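PDB 4RVU: probable quinone reductase Qor (NADPH:quinone reductase) (Zeta-crystallin homolog protein) from Mycobacterium tuberculosis, which probably catalyses the NADPH-dependent reduction of quinones, binding NADPH in the cleft of a medium-chain dehydrogenase/reductase-type fold. Local coordinates for residues Val43-Ile46 with Asp47-Phe50; Ala126-Lys129 with Gly130-His134; Pro271-Phe274 with His275-Thr279. All coordinates share one frame; numbering follows the deposited sequence.

Contact 1 (Val43-Ile46 with Asp47-Phe50); sequences VNFI and DTYF. With NDP (NADPH dihydro-nicotinamide-adenine-dinucleotide phosphate), chain E.
The rings of F45 and Y49 meet obliquely, their planes at 52° and CD1 of F45 3.8 Å from CZ of Y49, while the carbonyl oxygen F45 O sits over the centre of one Y49 face. That oxygen is gripped twice by T48: OG1 reaches it at 2.6 Å within the carbonyl plane, and the backbone N comes from above that plane. With chi1 at 73°, T48 OG1 lies between its own N and carbonyl carbon and is turned back onto the preceding turn. I46 runs alongside F50, CD1 against CE1, and crosses Y49 at about a right angle.

At the start of helix 45-52, D47 turns its carboxylate back to N44 N, the reciprocal half of a capping box: OD2 accepts at 2.9 Å from above its plane, while D47 N donates to N44 O. A water lies between N44 ND2, from which it accepts, and D47 OD1. Y100 also bonds D47 OD2; N44 OD1 accepts from K129 NZ, and ND2 bonds E66.

F45 N binds the nicotinamide-side phosphate oxygen O2N of NADPH at 3.3 Å, whereas the ribose O2D makes a weak bond to Y49 OH. The phosphate thus meets the first turn of a helix, whose dipole would probably favour its negative charge.

Contact 2 (Ala126-Lys129 with Gly130-His134); sequences ALLK and GLTAH. With NDP (NADPH dihydro-nicotinamide-adenine-dinucleotide phosphate), chain E.
L128 O is gripped by both donors of T132: the hydroxyl OG1 at 2.8 Å and the backbone N at 3.1 Å, arriving from opposite faces of the carbonyl plane. The hydroxyl stands beside its own backbone N (chi1 -60°), which turns it back along the helix onto the preceding turn and leaves CG2 directed at the cofactor. OG1 also lies 3.1 Å from C4N of the nicotinamide, the carbon that carries the hydride in NADPH, and CG2 touches the same atom. L128 adds its CD2 branch, 3.5 Å from NADPH C5N, so that two side chains one turn apart line the same stretch of the dihydropyridine ring.

This is an i to i+4 contact in helix 120-140, a long helix of the enoyl reductase-type fold, kinked where the N atoms of L128 and K129 lack bonds to the turn before. L128 N is instead bonded by E66. Past the kink, L131 N returns to L127 O in a nearly straight bond (166°).

L127 and L131 cross obliquely, CG of the first 3.8 Å from CD1 of the second, and both pack against helix 280-295. K129, bent at chi3 and chi4, passes its CD near the phosphate oxygen O1N of NADPH and carries NZ to a salt bridge with E66 and a hydrogen bond with N44.

Contact 3 (Pro271-Phe274 with His275-Thr279); sequences PSLF and HFTRT. With NDP (NADPH dihydro-nicotinamide-adenine-dinucleotide phosphate), chain E.
F276 brings the edge of its ring to S272 O, CD2 lying 3.1 Å from that oxygen and near the ring plane, while CE2 lies 3.6 Å from P271 CB. The same S272 O accepts H275 N, and L273 O accepts F276 N at 2.9 Å, each donor coming from above its carbonyl plane. F274 turns the edge of its ring, led by CD2, toward one face of the H275 imidazole in an edge-to-face pair with planes at 79°. F274 has CG anti to its N (chi1 178°), which lays CD2 3.6 Å from H275 CD2.

The loop after strand 267-269, the outermost strand, within this chain, of the Rossmann-type parallel sheet, leads into a short 3-10 turn, and both present backbone to the cofactor. From the loop, P271 O accepts the carboxamide nitrogen N7N of NADPH at 3.0 Å; L273 N, at the first residue of the turn, donates to its O7N at 2.9 Å. Together the two bonds fix the rotation of the nicotinamide amide.

Farther out, F276 stacks on Y135, and a water bridges F274 O and T277 O. H275 ND1 and S272 N both bond S265 OG of the second subunit, tying this cofactor-binding loop to the dimer interface.

Along the chain the three contacts come in series, none nested in or crossing another, each closing only a local turn. Contact 1 opens helix 45-52 in the GroES-like part of the fold; contact 2 lies in helix 120-140; contact 3 shapes the loop leading from strand 267-269 to helix 280-295. The K129 side chain of contact 2 reaches back to contact 1. Contact 2 meets contact 3 through leucines, L131 CB and L128 CG each 4.0 Å from a methyl of L273, CD1 and CD2 respectively. Contacts 1 and 3 do not touch, their nearest atoms about 7 Å apart, but NADPH bridges them: one meets its phosphate and ribose, the other its carboxamide.

Contact 1 (Val43-Ile46 with Asp47-Phe50)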
loop_
_atom_site.group_PDB
_atom_site.type_symbol
_atom_site.label_atom_id
_atom_site.label_comp_id
_atom_site.label_asym_id
_atom_site.label_seq_id
_atom_site.Cartn_x
_atom_site.Cartn_y
_atom_site.Cartn_z
ATOM N N VAL A 43 0.611 23.704 -16.931
ATOM C CA VAL A 43 -0.777 23.346 -16.656
ATOM C C VAL A 43 -0.811 21.934 -16.070
ATOM O O VAL A 43 -0.164 21.021 -16.589
ATOM C CB VAL A 43 -1.646 23.444 -17.929
ATOM C CG1 VAL A 43 -3.071 22.966 -17.654
ATOM C CG2 VAL A 43 -1.674 24.884 -18.419
ATOM N N ASN A 44 -1.542 21.762 -14.974
ATOM C CA ASN A 44 -1.609 20.453 -14.325
ATOM C C ASN A 44 -3.031 20.083 -13.983
ATOM O O ASN A 44 -3.832 20.957 -13.677
ATOM C CB ASN A 44 -0.734 20.446 -13.076
ATOM C CG ASN A 44 0.727 20.551 -13.422
ATOM O OD1 ASN A 44 1.336 19.565 -13.856
ATOM N ND2 ASN A 44 1.293 21.753 -13.287
ATOM N N PHE A 45 -3.354 18.790 -14.039
ATOM C CA PHE A 45 -4.739 18.386 -13.815
ATOM C C PHE A 45 -5.238 18.827 -12.442
ATOM O O PHE A 45 -6.419 19.136 -12.276
ATOM C CB PHE A 45 -4.934 16.883 -14.003
ATOM C CG PHE A 45 -6.237 16.539 -14.658
ATOM C CD1 PHE A 45 -7.418 16.522 -13.926
ATOM C CD2 PHE A 45 -6.284 16.263 -16.011
ATOM C CE1 PHE A 45 -8.631 16.220 -14.542
ATOM C CE2 PHE A 45 -7.480 15.964 -16.637
ATOM C CZ PHE A 45 -8.657 15.943 -15.902
ATOM N N ILE A 46 -4.335 18.898 -11.472
ATOM C CA ILE A 46 -4.713 19.352 -10.139
ATOM C C ILE A 46 -5.222 20.783 -10.139
ATOM O O ILE A 46 -6.014 21.151 -9.268
ATOM C CB ILE A 46 -3.572 19.179 -9.100
ATOM C CG1 ILE A 46 -4.118 19.271 -7.668
ATOM C CG2 ILE A 46 -2.477 20.187 -9.303
ATOM C CD1 ILE A 46 -3.056 19.072 -6.604
ATOM N N ASP A 47 -4.773 21.592 -11.108
ATOM C CA ASP A 47 -5.262 22.964 -11.226
ATOM C C ASP A 47 -6.787 22.958 -11.371
ATOM O O ASP A 47 -7.471 23.859 -10.870
ATOM C CB ASP A 47 -4.653 23.695 -12.445
ATOM C CG ASP A 47 -3.122 23.735 -12.431
ATOM O OD1 ASP A 47 -2.508 23.530 -11.361
ATOM O OD2 ASP A 47 -2.531 24.011 -13.508
ATOM N N THR A 48 -7.313 21.953 -12.066
ATOM C CA THR A 48 -8.751 21.874 -12.311
ATOM C C THR A 48 -9.523 21.544 -11.031
ATOM O O THR A 48 -10.688 21.933 -10.897
ATOM C CB THR A 48 -9.119 20.835 -13.385
ATOM O OG1 THR A 48 -8.971 19.506 -12.858
ATOM C CG2 THR A 48 -8.261 21.008 -14.644
ATOM N N TYR A 49 -8.881 20.824 -10.108
ATOM C CA TYR A 49 -9.536 20.430 -8.853
ATOM C C TYR A 49 -9.640 21.651 -7.940
ATOM O O TYR A 49 -10.633 21.825 -7.231
ATOM C CB TYR A 49 -8.780 19.303 -8.125
ATOM C CG TYR A 49 -8.508 18.023 -8.905
ATOM C CD1 TYR A 49 -9.444 17.479 -9.784
ATOM C CD2 TYR A 49 -7.307 17.346 -8.735
ATOM C CE1 TYR A 49 -9.169 16.297 -10.485
ATOM C CE2 TYR A 49 -7.023 16.179 -9.424
ATOM C CZ TYR A 49 -7.952 15.658 -10.302
ATOM O OH TYR A 49 -7.640 14.487 -10.984
ATOM N N PHE A 50 -8.613 22.499 -7.956
ATOM C CA PHE A 50 -8.644 23.757 -7.215
ATOM C C PHE A 50 -9.614 24.757 -7.821
ATOM O O PHE A 50 -10.295 25.496 -7.103
ATOM C CB PHE A 50 -7.258 24.392 -7.151
ATOM C CG PHE A 50 -6.368 23.785 -6.116
ATOM C CD1 PHE A 50 -5.200 23.134 -6.481
ATOM C CD2 PHE A 50 -6.708 23.855 -4.773
ATOM C CE1 PHE A 50 -4.381 22.569 -5.519
ATOM C CE2 PHE A 50 -5.897 23.289 -3.807
ATOM C CZ PHE A 50 -4.730 22.650 -4.181
HETATM P PA NDP E . -2.790 14.368 -18.326
HETATM O O1A NDP E . -1.951 15.171 -19.279
HETATM O O2A NDP E . -2.480 12.915 -18.110
HETATM O O5B NDP E . -4.332 14.506 -18.759
HETATM C C5B NDP E . -5.312 13.629 -18.214
HETATM C C4B NDP E . -5.465 12.452 -19.163
HETATM O O4B NDP E . -6.205 11.392 -18.557
HETATM C C3B NDP E . -6.246 12.840 -20.406
HETATM O O3B NDP E . -5.394 13.353 -21.430
HETATM C C2B NDP E . -6.910 11.541 -20.819
HETATM O O2B NDP E . -6.147 10.882 -21.820
HETATM C C1B NDP E . -6.956 10.698 -19.553
HETATM N N9A NDP E . -8.378 10.571 -19.161
HETATM C C8A NDP E . -9.066 9.423 -19.058
HETATM N N7A NDP E . -10.350 9.655 -18.698
HETATM C C5A NDP E . -10.501 10.984 -18.575
HETATM C C6A NDP E . -11.606 11.904 -18.224
HETATM N N6A NDP E . -12.836 11.429 -17.926
HETATM N N1A NDP E . -11.344 13.228 -18.213
HETATM C C2A NDP E . -10.124 13.706 -18.509
HETATM N N3A NDP E . -9.078 12.932 -18.837
HETATM C C4A NDP E . -9.198 11.586 -18.886
HETATM O O3 NDP E . -2.791 15.121 -16.910
HETATM P PN NDP E . -1.449 15.315 -16.053
HETATM O O1N NDP E . -0.305 14.673 -16.791
HETATM O O2N NDP E . -1.380 16.761 -15.638
HETATM O O5D NDP E . -1.752 14.439 -14.743
HETATM C C5D NDP E . -2.017 13.043 -14.852
HETATM C C4D NDP E . -2.784 12.569 -13.626
HETATM O O4D NDP E . -1.901 12.478 -12.509
HETATM C C3D NDP E . -3.863 13.558 -13.238
HETATM O O3D NDP E . -4.999 12.821 -12.788
HETATM C C2D NDP E . -3.279 14.334 -12.078
HETATM O O2D NDP E . -4.314 14.738 -11.179
HETATM C C1D NDP E . -2.346 13.316 -11.442
HETATM N N1N NDP E . -1.175 13.895 -10.785
HETATM C C2N NDP E . -0.892 13.505 -9.540
HETATM C C3N NDP E . 0.209 13.989 -8.848
HETATM C C7N NDP E . 0.461 13.511 -7.450
HETATM O O7N NDP E . 1.463 13.884 -6.866
HETATM N N7N NDP E . -0.417 12.682 -6.887
HETATM C C4N NDP E . 1.152 14.981 -9.486
HETATM C C5N NDP E . 0.739 15.314 -10.844
HETATM C C6N NDP E . -0.391 14.761 -11.435
HETATM P P2B NDP E . -6.779 9.671 -22.670
HETATM O O1X NDP E . -8.066 9.357 -21.962
HETATM O O2X NDP E . -6.961 10.240 -24.048
HETATM O O3X NDP E . -5.742 8.588 -22.601
HETATM O O HOH W 1 0.111 24.144 -11.968
#

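Contact 2 (Ala126-Lys129 with Gly130-His134)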
loop_
_atom_site.group_PDB
_atom_site.type_symbol
_atom_site.label_atom_id
_atom_site.label_comp_id
_atom_site.label_asym_id
_atom_site.label_seq_id
_atom_site.Cartn_x
_atom_site.Cartn_y
_atom_site.Cartn_z
ATOM N N ALA A 126 8.130 19.939 -17.762
ATOM C CA ALA A 126 8.824 18.768 -17.223
ATOM C C ALA A 126 8.812 18.638 -15.708
ATOM O O ALA A 126 8.757 17.521 -15.193
ATOM C CB ALA A 126 10.267 18.740 -17.726
ATOM N N LEU A 127 8.899 19.748 -14.979
ATOM C CA LEU A 127 9.195 19.656 -13.540
ATOM C C LEU A 127 8.150 18.972 -12.657
ATOM O O LEU A 127 8.453 17.960 -12.032
ATOM C CB LEU A 127 9.573 21.016 -12.933
ATOM C CG LEU A 127 10.135 20.818 -11.512
ATOM C CD1 LEU A 127 11.526 20.163 -11.540
ATOM C CD2 LEU A 127 10.155 22.098 -10.677
ATOM N N LEU A 128 6.940 19.517 -12.563
ATOM C CA LEU A 128 5.950 18.917 -11.655
ATOM C C LEU A 128 5.673 17.476 -12.049
ATOM O O LEU A 128 5.680 16.572 -11.205
ATOM C CB LEU A 128 4.637 19.718 -11.642
ATOM C CG LEU A 128 3.650 19.363 -10.513
ATOM C CD1 LEU A 128 2.776 20.563 -10.147
ATOM C CD2 LEU A 128 2.764 18.177 -10.879
ATOM N N LYS A 129 5.438 17.257 -13.335
ATOM C CA LYS A 129 5.105 15.922 -13.801
ATOM C C LYS A 129 6.312 14.974 -13.761
ATOM O O LYS A 129 6.166 13.770 -13.484
ATOM C CB LYS A 129 4.494 16.010 -15.192
ATOM C CG LYS A 129 3.163 16.765 -15.228
ATOM C CD LYS A 129 2.812 17.067 -16.691
ATOM C CE LYS A 129 2.089 18.393 -16.888
ATOM N NZ LYS A 129 2.714 19.596 -16.235
ATOM N N GLY A 130 7.501 15.511 -14.024
ATOM C CA GLY A 130 8.724 14.728 -13.963
ATOM C C GLY A 130 9.133 14.321 -12.557
ATOM O O GLY A 130 9.615 13.193 -12.349
ATOM N N LEU A 131 8.952 15.225 -11.595
ATOM C CA LEU A 131 9.185 14.899 -10.180
ATOM C C LEU A 131 8.209 13.815 -9.764
ATOM O O LEU A 131 8.533 12.922 -8.970
ATOM C CB LEU A 131 9.020 16.136 -9.283
ATOM C CG LEU A 131 10.035 17.277 -9.391
ATOM C CD1 LEU A 131 9.554 18.509 -8.609
ATOM C CD2 LEU A 131 11.397 16.831 -8.879
ATOM N N THR A 132 6.999 13.881 -10.306
ATOM C CA THR A 132 5.986 12.872 -10.000
ATOM C C THR A 132 6.372 11.516 -10.586
ATOM O O THR A 132 6.322 10.510 -9.889
ATOM C CB THR A 132 4.608 13.302 -10.497
ATOM O OG1 THR A 132 4.241 14.529 -9.847
ATOM C CG2 THR A 132 3.562 12.235 -10.192
ATOM N N ALA A 133 6.766 11.483 -11.856
ATOM C CA ALA A 133 7.242 10.231 -12.443
ATOM C C ALA A 133 8.429 9.683 -11.649
ATOM O O ALA A 133 8.510 8.478 -11.400
ATOM C CB ALA A 133 7.607 10.420 -13.918
ATOM N N HIS A 134 9.332 10.562 -11.221
ATOM C CA HIS A 134 10.488 10.116 -10.448
ATOM C C HIS A 134 10.057 9.403 -9.171
ATOM O O HIS A 134 10.492 8.279 -8.907
ATOM C CB HIS A 134 11.410 11.280 -10.081
ATOM C CG HIS A 134 12.656 10.854 -9.373
ATOM N ND1 HIS A 134 12.712 10.664 -8.005
ATOM C CD2 HIS A 134 13.892 10.553 -9.843
ATOM C CE1 HIS A 134 13.931 10.283 -7.667
ATOM N NE2 HIS A 134 14.666 10.206 -8.764
HETATM P PA NDP E . -2.790 14.368 -18.326
HETATM O O1A NDP E . -1.951 15.171 -19.279
HETATM O O2A NDP E . -2.480 12.915 -18.110
HETATM O O5B NDP E . -4.332 14.506 -18.759
HETATM C C5B NDP E . -5.312 13.629 -18.214
HETATM C C4B NDP E . -5.465 12.452 -19.163
HETATM O O4B NDP E . -6.205 11.392 -18.557
HETATM C C3B NDP E . -6.246 12.840 -20.406
HETATM O O3B NDP E . -5.394 13.353 -21.430
HETATM C C2B NDP E . -6.910 11.541 -20.819
HETATM O O2B NDP E . -6.147 10.882 -21.820
HETATM C C1B NDP E . -6.956 10.698 -19.553
HETATM N N9A NDP E . -8.378 10.571 -19.161
HETATM C C8A NDP E . -9.066 9.423 -19.058
HETATM N N7A NDP E . -10.350 9.655 -18.698
HETATM C C5A NDP E . -10.501 10.984 -18.575
HETATM C C6A NDP E . -11.606 11.904 -18.224
HETATM N N6A NDP E . -12.836 11.429 -17.926
HETATM N N1A NDP E . -11.344 13.228 -18.213
HETATM C C2A NDP E . -10.124 13.706 -18.509
HETATM N N3A NDP E . -9.078 12.932 -18.837
HETATM C C4A NDP E . -9.198 11.586 -18.886
HETATM O O3 NDP E . -2.791 15.121 -16.910
HETATM P PN NDP E . -1.449 15.315 -16.053
HETATM O O1N NDP E . -0.305 14.673 -16.791
HETATM O O2N NDP E . -1.380 16.761 -15.638
HETATM O O5D NDP E . -1.752 14.439 -14.743
HETATM C C5D NDP E . -2.017 13.043 -14.852
HETATM C C4D NDP E . -2.784 12.569 -13.626
HETATM O O4D NDP E . -1.901 12.478 -12.509
HETATM C C3D NDP E . -3.863 13.558 -13.238
HETATM O O3D NDP E . -4.999 12.821 -12.788
HETATM C C2D NDP E . -3.279 14.334 -12.078
HETATM O O2D NDP E . -4.314 14.738 -11.179
HETATM C C1D NDP E . -2.346 13.316 -11.442
HETATM N N1N NDP E . -1.175 13.895 -10.785
HETATM C C2N NDP E . -0.892 13.505 -9.540
HETATM C C3N NDP E . 0.209 13.989 -8.848
HETATM C C7N NDP E . 0.461 13.511 -7.450
HETATM O O7N NDP E . 1.463 13.884 -6.866
HETATM N N7N NDP E . -0.417 12.682 -6.887
HETATM C C4N NDP E . 1.152 14.981 -9.486
HETATM C C5N NDP E . 0.739 15.314 -10.844
HETATM C C6N NDP E . -0.391 14.761 -11.435
HETATM P P2B NDP E . -6.779 9.671 -22.670
HETATM O O1X NDP E . -8.066 9.357 -21.962
HETATM O O2X NDP E . -6.961 10.240 -24.048
HETATM O O3X NDP E . -5.742 8.588 -22.601
#

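Contact 3 (Pro271-Phe274 with His275-Thr279)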
loop_
_atom_site.group_PDB
_atom_site.type_symbol
_atom_site.label_atom_id
_atom_site.label_comp_id
_atom_site.label_asym_id
_atom_site.label_seq_id
_atom_site.Cartn_x
_atom_site.Cartn_y
_atom_site.Cartn_z
ATOM N N PRO A 271 -0.445 8.407 -3.389
ATOM C CA PRO A 271 0.564 9.398 -3.019
ATOM C C PRO A 271 0.249 10.807 -3.516
ATOM O O PRO A 271 -0.544 11.007 -4.453
ATOM C CB PRO A 271 1.824 8.882 -3.723
ATOM C CG PRO A 271 1.288 8.200 -4.967
ATOM C CD PRO A 271 -0.009 7.552 -4.510
ATOM N N SER A 272 0.879 11.774 -2.855
ATOM C CA SER A 272 0.866 13.173 -3.262
ATOM C C SER A 272 2.309 13.668 -3.300
ATOM O O SER A 272 3.111 13.308 -2.436
ATOM C CB SER A 272 0.041 13.993 -2.269
ATOM O OG SER A 272 0.519 15.315 -2.157
ATOM N N LEU A 273 2.629 14.474 -4.316
ATOM C CA LEU A 273 3.958 15.062 -4.506
ATOM C C LEU A 273 4.485 15.738 -3.232
ATOM O O LEU A 273 5.693 15.724 -2.949
ATOM C CB LEU A 273 3.921 16.075 -5.673
ATOM C CG LEU A 273 5.239 16.774 -6.020
ATOM C CD1 LEU A 273 6.290 15.736 -6.417
ATOM C CD2 LEU A 273 5.085 17.852 -7.122
ATOM N N PHE A 274 3.576 16.334 -2.472
ATOM C CA PHE A 274 3.928 16.973 -1.207
ATOM C C PHE A 274 4.794 16.078 -0.304
ATOM O O PHE A 274 5.761 16.549 0.307
ATOM C CB PHE A 274 2.656 17.414 -0.477
ATOM C CG PHE A 274 2.916 18.037 0.861
ATOM C CD1 PHE A 274 3.321 19.360 0.956
ATOM C CD2 PHE A 274 2.757 17.300 2.030
ATOM C CE1 PHE A 274 3.565 19.942 2.195
ATOM C CE2 PHE A 274 2.999 17.876 3.270
ATOM C CZ PHE A 274 3.403 19.201 3.350
ATOM N N HIS A 275 4.480 14.786 -0.246
ATOM C CA HIS A 275 5.195 13.881 0.658
ATOM C C HIS A 275 6.482 13.330 0.053
ATOM O O HIS A 275 7.159 12.518 0.674
ATOM C CB HIS A 275 4.293 12.724 1.120
ATOM C CG HIS A 275 3.063 13.168 1.848
ATOM N ND1 HIS A 275 1.792 12.949 1.361
ATOM C CD2 HIS A 275 2.907 13.824 3.024
ATOM C CE1 HIS A 275 0.907 13.446 2.207
ATOM N NE2 HIS A 275 1.558 13.983 3.225
ATOM N N PHE A 276 6.828 13.773 -1.156
ATOM C CA PHE A 276 8.079 13.352 -1.775
ATOM C C PHE A 276 8.974 14.545 -2.109
ATOM O O PHE A 276 9.990 14.397 -2.777
ATOM C CB PHE A 276 7.816 12.483 -3.015
ATOM C CG PHE A 276 6.975 11.275 -2.721
ATOM C CD1 PHE A 276 7.573 10.040 -2.497
ATOM C CD2 PHE A 276 5.589 11.382 -2.617
ATOM C CE1 PHE A 276 6.795 8.916 -2.195
ATOM C CE2 PHE A 276 4.808 10.273 -2.305
ATOM C CZ PHE A 276 5.416 9.032 -2.107
ATOM N N THR A 277 8.594 15.713 -1.604
ATOM C CA THR A 277 9.420 16.926 -1.671
ATOM C C THR A 277 9.447 17.576 -0.292
ATOM O O THR A 277 9.183 18.783 -0.136
ATOM C CB THR A 277 8.874 17.919 -2.717
ATOM O OG1 THR A 277 7.474 18.118 -2.493
ATOM C CG2 THR A 277 9.060 17.388 -4.122
ATOM N N ARG A 278 9.779 16.770 0.718
ATOM C CA ARG A 278 9.646 17.186 2.113
ATOM C C ARG A 278 10.770 18.088 2.606
ATOM O O ARG A 278 10.626 18.751 3.628
ATOM C CB ARG A 278 9.528 15.966 3.031
ATOM C CG ARG A 278 8.337 15.083 2.694
ATOM C CD ARG A 278 8.471 13.656 3.274
ATOM N NE ARG A 278 8.634 13.586 4.729
ATOM C CZ ARG A 278 7.790 14.097 5.624
ATOM N NH1 ARG A 278 6.709 14.770 5.232
ATOM N NH2 ARG A 278 8.033 13.953 6.924
ATOM N N THR A 279 11.895 18.091 1.899
ATOM C CA THR A 279 13.018 18.954 2.241
ATOM C C THR A 279 13.612 19.488 0.948
ATOM O O THR A 279 13.350 18.942 -0.130
ATOM C CB THR A 279 14.120 18.195 3.004
ATOM O OG1 THR A 279 14.618 17.123 2.197
ATOM C CG2 THR A 279 13.595 17.633 4.331
HETATM P PA NDP E . -2.790 14.368 -18.326
HETATM O O1A NDP E . -1.951 15.171 -19.279
HETATM O O2A NDP E . -2.480 12.915 -18.110
HETATM O O5B NDP E . -4.332 14.506 -18.759
HETATM C C5B NDP E . -5.312 13.629 -18.214
HETATM C C4B NDP E . -5.465 12.452 -19.163
HETATM O O4B NDP E . -6.205 11.392 -18.557
HETATM C C3B NDP E . -6.246 12.840 -20.406
HETATM O O3B NDP E . -5.394 13.353 -21.430
HETATM C C2B NDP E . -6.910 11.541 -20.819
HETATM O O2B NDP E . -6.147 10.882 -21.820
HETATM C C1B NDP E . -6.956 10.698 -19.553
HETATM N N9A NDP E . -8.378 10.571 -19.161
HETATM C C8A NDP E . -9.066 9.423 -19.058
HETATM N N7A NDP E . -10.350 9.655 -18.698
HETATM C C5A NDP E . -10.501 10.984 -18.575
HETATM C C6A NDP E . -11.606 11.904 -18.224
HETATM N N6A NDP E . -12.836 11.429 -17.926
HETATM N N1A NDP E . -11.344 13.228 -18.213
HETATM C C2A NDP E . -10.124 13.706 -18.509
HETATM N N3A NDP E . -9.078 12.932 -18.837
HETATM C C4A NDP E . -9.198 11.586 -18.886
HETATM O O3 NDP E . -2.791 15.121 -16.910
HETATM P PN NDP E . -1.449 15.315 -16.053
HETATM O O1N NDP E . -0.305 14.673 -16.791
HETATM O O2N NDP E . -1.380 16.761 -15.638
HETATM O O5D NDP E . -1.752 14.439 -14.743
HETATM C C5D NDP E . -2.017 13.043 -14.852
HETATM C C4D NDP E . -2.784 12.569 -13.626
HETATM O O4D NDP E . -1.901 12.478 -12.509
HETATM C C3D NDP E . -3.863 13.558 -13.238
HETATM O O3D NDP E . -4.999 12.821 -12.788
HETATM C C2D NDP E . -3.279 14.334 -12.078
HETATM O O2D NDP E . -4.314 14.738 -11.179
HETATM C C1D NDP E . -2.346 13.316 -11.442
HETATM N N1N NDP E . -1.175 13.895 -10.785
HETATM C C2N NDP E . -0.892 13.505 -9.540
HETATM C C3N NDP E . 0.209 13.989 -8.848
HETATM C C7N NDP E . 0.461 13.511 -7.450
HETATM O O7N NDP E . 1.463 13.884 -6.866
HETATM N N7N NDP E . -0.417 12.682 -6.887
HETATM C C4N NDP E . 1.152 14.981 -9.486
HETATM C C5N NDP E . 0.739 15.314 -10.844
HETATM C C6N NDP E . -0.391 14.761 -11.435
HETATM P P2B NDP E . -6.779 9.671 -22.670
HETATM O O1X NDP E . -8.066 9.357 -21.962
HETATM O O2X NDP E . -6.961 10.240 -24.048
HETATM O O3X NDP E . -5.742 8.588 -22.601
HETATM O O HOH W 2 6.362 18.993 1.088
#